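Local coordinates for myroilysin (Myroides sp. CSLB8, PDB 5ZJK), which probably cleaves internal peptide bonds of proteins as a zinc-dependent endopeptidase of the astacin family, at residues Met111-Gln116 with Met169-Ser174; Ser161-Gln166 with Phe182-Asn187. One frame throughout, in Å; residues are numbered along the deposited sequence.

Going from the N terminus, the chain forms the five-stranded mixed sheet and then helix 94-107, which carries the zinc ligands His103 and His107. Residues 111-116 follow, bringing the third ligand, His113, and Met169-Ser174 returns to them in contact 1, closing a loop that includes helices 126-134 and 142-150. Before that closure the chain lays down Ser161-Gln166, whose partner, Phe182-Asn187, comes only after 169-174. The two loops therefore cross. Contact 1 lies at the metal, whereas contact 2 is a surface contact ahead of helix 192-201. They touch each other directly, through a side-chain bond between His170 and Tyr163 and a backbone bond between Ile173 and Val184.

Contact 1 of 2, residues Met111-Gln116 with Met169-Ser174; sequences MIHEHQ and MHYSIS. With ZN (zinc ion), chain S.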
loop_
_atom_site.group_PDB
_atom_site.type_symbol
_atom_site.label_atom_id
_atom_site.label_comp_id
_atom_site.label_asym_id
_atom_site.label_seq_id
_atom_site.Cartn_x
_atom_site.Cartn_y
_atom_site.Cartn_z
ATOM N N MET A 111 4.043 -4.146 4.124
ATOM C CA MET A 111 3.834 -2.904 4.859
ATOM C C MET A 111 2.360 -2.551 5.024
ATOM O O MET A 111 1.561 -2.701 4.101
ATOM C CB MET A 111 4.561 -1.752 4.173
ATOM C CG MET A 111 6.050 -1.972 4.019
ATOM S SD MET A 111 6.888 -0.446 3.593
ATOM C CE MET A 111 5.859 0.057 2.235
ATOM N N ILE A 112 2.017 -2.074 6.215
ATOM C CA ILE A 112 0.657 -1.665 6.534
ATOM C C ILE A 112 0.432 -0.195 6.213
ATOM O O ILE A 112 1.306 0.473 5.663
ATOM C CB ILE A 112 0.337 -1.891 8.018
ATOM C CG1 ILE A 112 1.304 -1.084 8.888
ATOM C CG2 ILE A 112 0.413 -3.365 8.358
ATOM C CD1 ILE A 112 0.898 -0.988 10.337
ATOM N N HIS A 113 -0.705 0.325 6.605
ATOM C CA HIS A 113 -1.025 1.717 6.437
ATOM C C HIS A 113 -0.394 2.478 7.542
ATOM O O HIS A 113 -0.522 2.086 8.649
ATOM C CB HIS A 113 -2.500 1.928 6.483
ATOM C CG HIS A 113 -3.183 1.563 5.225
ATOM N ND1 HIS A 113 -4.463 1.104 5.189
ATOM C CD2 HIS A 113 -2.764 1.597 3.959
ATOM C CE1 HIS A 113 -4.794 0.835 3.957
ATOM N NE2 HIS A 113 -3.781 1.133 3.186
ATOM N N GLU A 114 0.233 3.601 7.228
ATOM C CA GLU A 114 0.993 4.368 8.208
ATOM C C GLU A 114 0.091 5.101 9.198
ATOM O O GLU A 114 0.536 5.490 10.278
ATOM C CB GLU A 114 1.920 5.362 7.501
ATOM C CG GLU A 114 3.013 5.951 8.388
ATOM C CD GLU A 114 4.106 4.955 8.742
ATOM O OE1 GLU A 114 4.011 3.778 8.336
ATOM O OE2 GLU A 114 5.070 5.353 9.430
ATOM N N HIS A 115 -1.176 5.283 8.840
ATOM C CA HIS A 115 -2.122 5.904 9.760
ATOM C C HIS A 115 -2.627 4.879 10.773
ATOM O O HIS A 115 -3.410 5.203 11.665
ATOM C CB HIS A 115 -3.291 6.540 9.002
ATOM C CG HIS A 115 -4.160 5.558 8.279
ATOM N ND1 HIS A 115 -3.947 5.201 6.966
ATOM C CD2 HIS A 115 -5.255 4.871 8.683
ATOM C CE1 HIS A 115 -4.869 4.331 6.593
ATOM N NE2 HIS A 115 -5.673 4.113 7.617
ATOM N N GLN A 116 -2.163 3.643 10.627
ATOM C CA GLN A 116 -2.462 2.581 11.581
ATOM C C GLN A 116 -1.176 2.085 12.235
ATOM O O GLN A 116 -1.118 0.969 12.752
ATOM C CB GLN A 116 -3.193 1.427 10.893
ATOM C CG GLN A 116 -4.488 1.832 10.208
ATOM C CD GLN A 116 -5.262 0.644 9.672
ATOM O OE1 GLN A 116 -4.867 0.026 8.684
ATOM N NE2 GLN A 116 -6.370 0.316 10.327
ATOM N N MET A 169 2.781 5.038 2.411
ATOM C CA MET A 169 1.712 4.207 2.949
ATOM C C MET A 169 0.749 4.989 3.829
ATOM O O MET A 169 -0.119 4.406 4.476
ATOM C CB MET A 169 2.300 3.048 3.749
ATOM C CG MET A 169 3.352 2.276 2.999
ATOM S SD MET A 169 2.746 1.613 1.438
ATOM C CE MET A 169 1.365 0.632 2.010
ATOM N N HIS A 170 0.904 6.306 3.859
ATOM C CA HIS A 170 0.050 7.133 4.699
ATOM C C HIS A 170 -1.039 7.815 3.881
ATOM O O HIS A 170 -0.752 8.580 2.961
ATOM C CB HIS A 170 0.880 8.181 5.444
ATOM C CG HIS A 170 0.256 8.643 6.723
ATOM N ND1 HIS A 170 -1.037 9.114 6.794
ATOM C CD2 HIS A 170 0.747 8.701 7.984
ATOM C CE1 HIS A 170 -1.316 9.443 8.042
ATOM N NE2 HIS A 170 -0.250 9.203 8.785
ATOM N N TYR A 171 -2.283 7.600 4.226
ATOM C CA TYR A 171 -3.357 8.220 3.534
ATOM C C TYR A 171 -3.416 9.683 3.865
ATOM O O TYR A 171 -3.090 10.087 4.918
ATOM C CB TYR A 171 -4.674 7.651 4.048
ATOM C CG TYR A 171 -5.141 6.350 3.490
ATOM C CD1 TYR A 171 -4.432 5.681 2.548
ATOM C CD2 TYR A 171 -6.284 5.784 3.950
ATOM C CE1 TYR A 171 -4.846 4.484 2.071
ATOM C CE2 TYR A 171 -6.725 4.594 3.468
ATOM C CZ TYR A 171 -5.986 3.956 2.517
ATOM O OH TYR A 171 -6.432 2.786 1.999
ATOM N N SER A 172 -3.938 10.470 2.969
ATOM C CA SER A 172 -4.158 11.881 3.231
ATOM C C SER A 172 -5.130 12.021 4.393
ATOM O O SER A 172 -6.118 11.291 4.476
ATOM C CB SER A 172 -4.702 12.594 1.992
ATOM O OG SER A 172 -3.685 12.805 1.029
ATOM N N ILE A 173 -4.838 12.943 5.302
ATOM C CA ILE A 173 -5.754 13.254 6.391
ATOM C C ILE A 173 -5.968 14.756 6.458
ATOM O O ILE A 173 -5.025 15.518 6.663
ATOM C CB ILE A 173 -5.238 12.751 7.752
ATOM C CG1 ILE A 173 -5.069 11.230 7.739
ATOM C CG2 ILE A 173 -6.191 13.163 8.863
ATOM C CD1 ILE A 173 -4.486 10.674 9.020
ATOM N N SER A 174 -7.212 15.180 6.273
ATOM C CA SER A 174 -7.541 16.596 6.312
ATOM C C SER A 174 -7.630 17.099 7.745
ATOM O O SER A 174 -8.000 16.354 8.652
ATOM C CB SER A 174 -8.855 16.859 5.580
ATOM O OG SER A 174 -9.327 18.169 5.838
HETATM ZN ZN ZN S . -3.127 0.727 1.102
#
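The carbonyl oxygen of Met169 receives two backbone groups from 111-116: the N-H of Glu114, in a nearly straight hydrogen bond (N to O 2.9 Å, 172° at the hydrogen) that arrives above the carbonyl plane, and a weaker C-H contact from His113 CA. The pairing brings together two hallmarks of a metzincin site, the third zinc histidine and the Met-turn. His113 NE2 binds the zinc ion at 2.2 Å, alongside His103 and His107. Met169, unbranched, bends at chi2 and chi3 so that its side chain packs against His103 and His107 of helix 94-107, while its CG meets Met111 CE at 3.4 Å.

Tyr171 probably corresponds to the tyrosine that is an additional zinc ligand in astacin, but here its OH is 4.0 Å from the zinc ion, too far for coordination. Its CZ lies over one face of the His113 imidazole, the planes oblique at 46°. On the same side of the phenol plane, nearer CD2, His115 makes an offset stack with Tyr171; chi1 of 65° turns the imidazole there, and its NE2 bonds Asn148 O.

Glu114 CB and CG lie against His170 CD2, while the backbone of Glu114 and His115 covers one face of that ring, His115 N over its centre. The carboxylate of Glu114 reaches Gly1 N and Asp164 N. With two nitrogens, His170 suits its place: NE2 bonds Tyr163 OH, and ND1 donates to Tyr171 O at 2.9 Å.

Contact 2 of 2, residues Ser161-Gln166 with Phe182-Asn187; sequences SAYDTQ and FSVGNN
Tyr163 is the first residue of 161-166 to meet the other segment, its hydroxyl oxygen coming up to the edge of the Phe182 ring, OH to CZ 3.5 Å and near the ring plane. The two aromatic side chains approach from opposite directions, and each has CG anti to its own backbone N (chi1 167° and 172°), which points the two rings toward each other. A tyrosine fits here because its side chain packs on Thr120 and Ile122, while its OH still has a polar partner in His170 NE2.

Asp164 then turns the chain. Its OD1 accepts the N-H of Gln166, two residues on, with N to OD1 3.2 Å: an Asx turn, in which the donor comes from above the carboxylate plane. OD2 bonds Ser191 OG, so the short acidic side chain also ties this turn to the approach to helix 192-201. This contact is on the surface of the astacin-type catalytic domain, in the loop between strand 158-160 and helix 192-201; the Asn187 side chain is about 12 Å from the zinc ion.

Thr165 sends its CG2 methyl to the rim of the Phe182 ring, whereas its carbonyl serves the polar half of the contact. Asn187 ND2 donates to Thr165 O at 2.8 Å, bent to 150° at the hydrogen; the same nitrogen makes a weak bond to Ser167 O. One amide NH2, with its two hydrogens, is well matched to such a pair of carbonyls. Beside this bond Val184 CG1 rests against Thr165 O. At Gln166 the backbone takes part, its CA 3.6 Å from Asn187 OD1.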
loop_
_atom_site.group_PDB
_atom_site.type_symbol
_atom_site.label_atom_id
_atom_site.label_comp_id
_atom_site.label_asym_id
_atom_site.label_seq_id
_atom_site.Cartn_x
_atom_site.Cartn_y
_atom_site.Cartn_z
ATOM N N SER A 161 9.543 1.443 11.959
ATOM C CA SER A 161 10.381 2.608 12.194
ATOM C C SER A 161 9.575 3.626 12.985
ATOM O O SER A 161 8.495 3.314 13.487
ATOM C CB SER A 161 10.864 3.217 10.879
ATOM O OG SER A 161 9.826 3.944 10.244
ATOM N N ALA A 162 10.094 4.842 13.097
ATOM C CA ALA A 162 9.329 5.925 13.697
ATOM C C ALA A 162 8.163 6.278 12.781
ATOM O O ALA A 162 8.255 6.119 11.565
ATOM C CB ALA A 162 10.211 7.136 13.943
ATOM N N TYR A 163 7.067 6.743 13.374
ATOM C CA TYR A 163 5.883 7.141 12.617
ATOM C C TYR A 163 6.227 8.221 11.592
ATOM O O TYR A 163 6.747 9.280 11.940
ATOM C CB TYR A 163 4.789 7.621 13.574
ATOM C CG TYR A 163 3.638 8.346 12.915
ATOM C CD1 TYR A 163 2.826 7.708 11.986
ATOM C CD2 TYR A 163 3.351 9.663 13.240
ATOM C CE1 TYR A 163 1.769 8.370 11.388
ATOM C CE2 TYR A 163 2.297 10.332 12.652
ATOM C CZ TYR A 163 1.510 9.683 11.726
ATOM O OH TYR A 163 0.461 10.351 11.139
ATOM N N ASP A 164 5.941 7.937 10.324
ATOM C CA ASP A 164 6.352 8.801 9.221
ATOM C C ASP A 164 5.157 9.365 8.455
ATOM O O ASP A 164 4.517 8.659 7.679
ATOM C CB ASP A 164 7.271 8.028 8.270
ATOM C CG ASP A 164 7.721 8.857 7.083
ATOM O OD1 ASP A 164 7.785 10.097 7.207
ATOM O OD2 ASP A 164 8.019 8.264 6.025
ATOM N N THR A 165 4.875 10.647 8.667
ATOM C CA THR A 165 3.729 11.306 8.045
ATOM C C THR A 165 3.882 11.482 6.537
ATOM O O THR A 165 2.912 11.776 5.839
ATOM C CB THR A 165 3.475 12.694 8.666
ATOM O OG1 THR A 165 4.660 13.493 8.556
ATOM C CG2 THR A 165 3.097 12.566 10.129
ATOM N N GLN A 166 5.099 11.310 6.035
ATOM C CA GLN A 166 5.370 11.518 4.618
ATOM C C GLN A 166 5.489 10.200 3.862
ATOM O O GLN A 166 5.782 10.185 2.668
ATOM C CB GLN A 166 6.646 12.342 4.440
ATOM C CG GLN A 166 6.548 13.752 4.994
ATOM C CD GLN A 166 7.874 14.483 4.962
ATOM O OE1 GLN A 166 8.717 14.225 4.103
ATOM N NE2 GLN A 166 8.066 15.402 5.901
ATOM N N PHE A 182 -4.041 18.989 13.113
ATOM C CA PHE A 182 -3.144 18.014 12.513
ATOM C C PHE A 182 -3.663 17.580 11.152
ATOM O O PHE A 182 -4.863 17.373 10.973
ATOM C CB PHE A 182 -2.985 16.801 13.434
ATOM C CG PHE A 182 -2.234 15.657 12.814
ATOM C CD1 PHE A 182 -0.852 15.678 12.737
ATOM C CD2 PHE A 182 -2.911 14.556 12.314
ATOM C CE1 PHE A 182 -0.160 14.627 12.168
ATOM C CE2 PHE A 182 -2.224 13.502 11.744
ATOM C CZ PHE A 182 -0.847 13.538 11.672
ATOM N N SER A 183 -2.754 17.445 10.194
ATOM C CA SER A 183 -3.128 17.037 8.849
ATOM C C SER A 183 -1.965 16.376 8.127
ATOM O O SER A 183 -0.806 16.728 8.342
ATOM C CB SER A 183 -3.627 18.238 8.043
ATOM O OG SER A 183 -2.543 18.993 7.531
ATOM N N VAL A 184 -2.284 15.413 7.271
ATOM C CA VAL A 184 -1.282 14.763 6.441
ATOM C C VAL A 184 -1.602 15.002 4.970
ATOM O O VAL A 184 -2.709 14.719 4.513
ATOM C CB VAL A 184 -1.203 13.251 6.718
ATOM C CG1 VAL A 184 -0.261 12.578 5.733
ATOM C CG2 VAL A 184 -0.756 12.999 8.148
ATOM N N GLY A 185 -0.629 15.532 4.237
ATOM C CA GLY A 185 -0.824 15.863 2.838
ATOM C C GLY A 185 -0.821 14.657 1.921
ATOM O O GLY A 185 -1.006 13.523 2.361
ATOM N N ASN A 186 -0.604 14.909 0.634
ATOM C CA ASN A 186 -0.607 13.856 -0.371
ATOM C C ASN A 186 0.801 13.352 -0.670
ATOM O O ASN A 186 1.592 14.041 -1.311
ATOM C CB ASN A 186 -1.271 14.360 -1.654
ATOM C CG ASN A 186 -1.414 13.277 -2.703
ATOM O OD1 ASN A 186 -2.384 12.521 -2.703
ATOM N ND2 ASN A 186 -0.448 13.201 -3.612
ATOM N N ASN A 187 1.106 12.147 -0.197
ATOM C CA ASN A 187 2.415 11.545 -0.415
ATOM C C ASN A 187 2.407 10.634 -1.639
ATOM O O ASN A 187 1.732 9.606 -1.650
ATOM C CB ASN A 187 2.849 10.762 0.824
ATOM C CG ASN A 187 2.801 11.599 2.087
ATOM O OD1 ASN A 187 3.119 12.788 2.070
ATOM N ND2 ASN A 187 2.393 10.983 3.191
#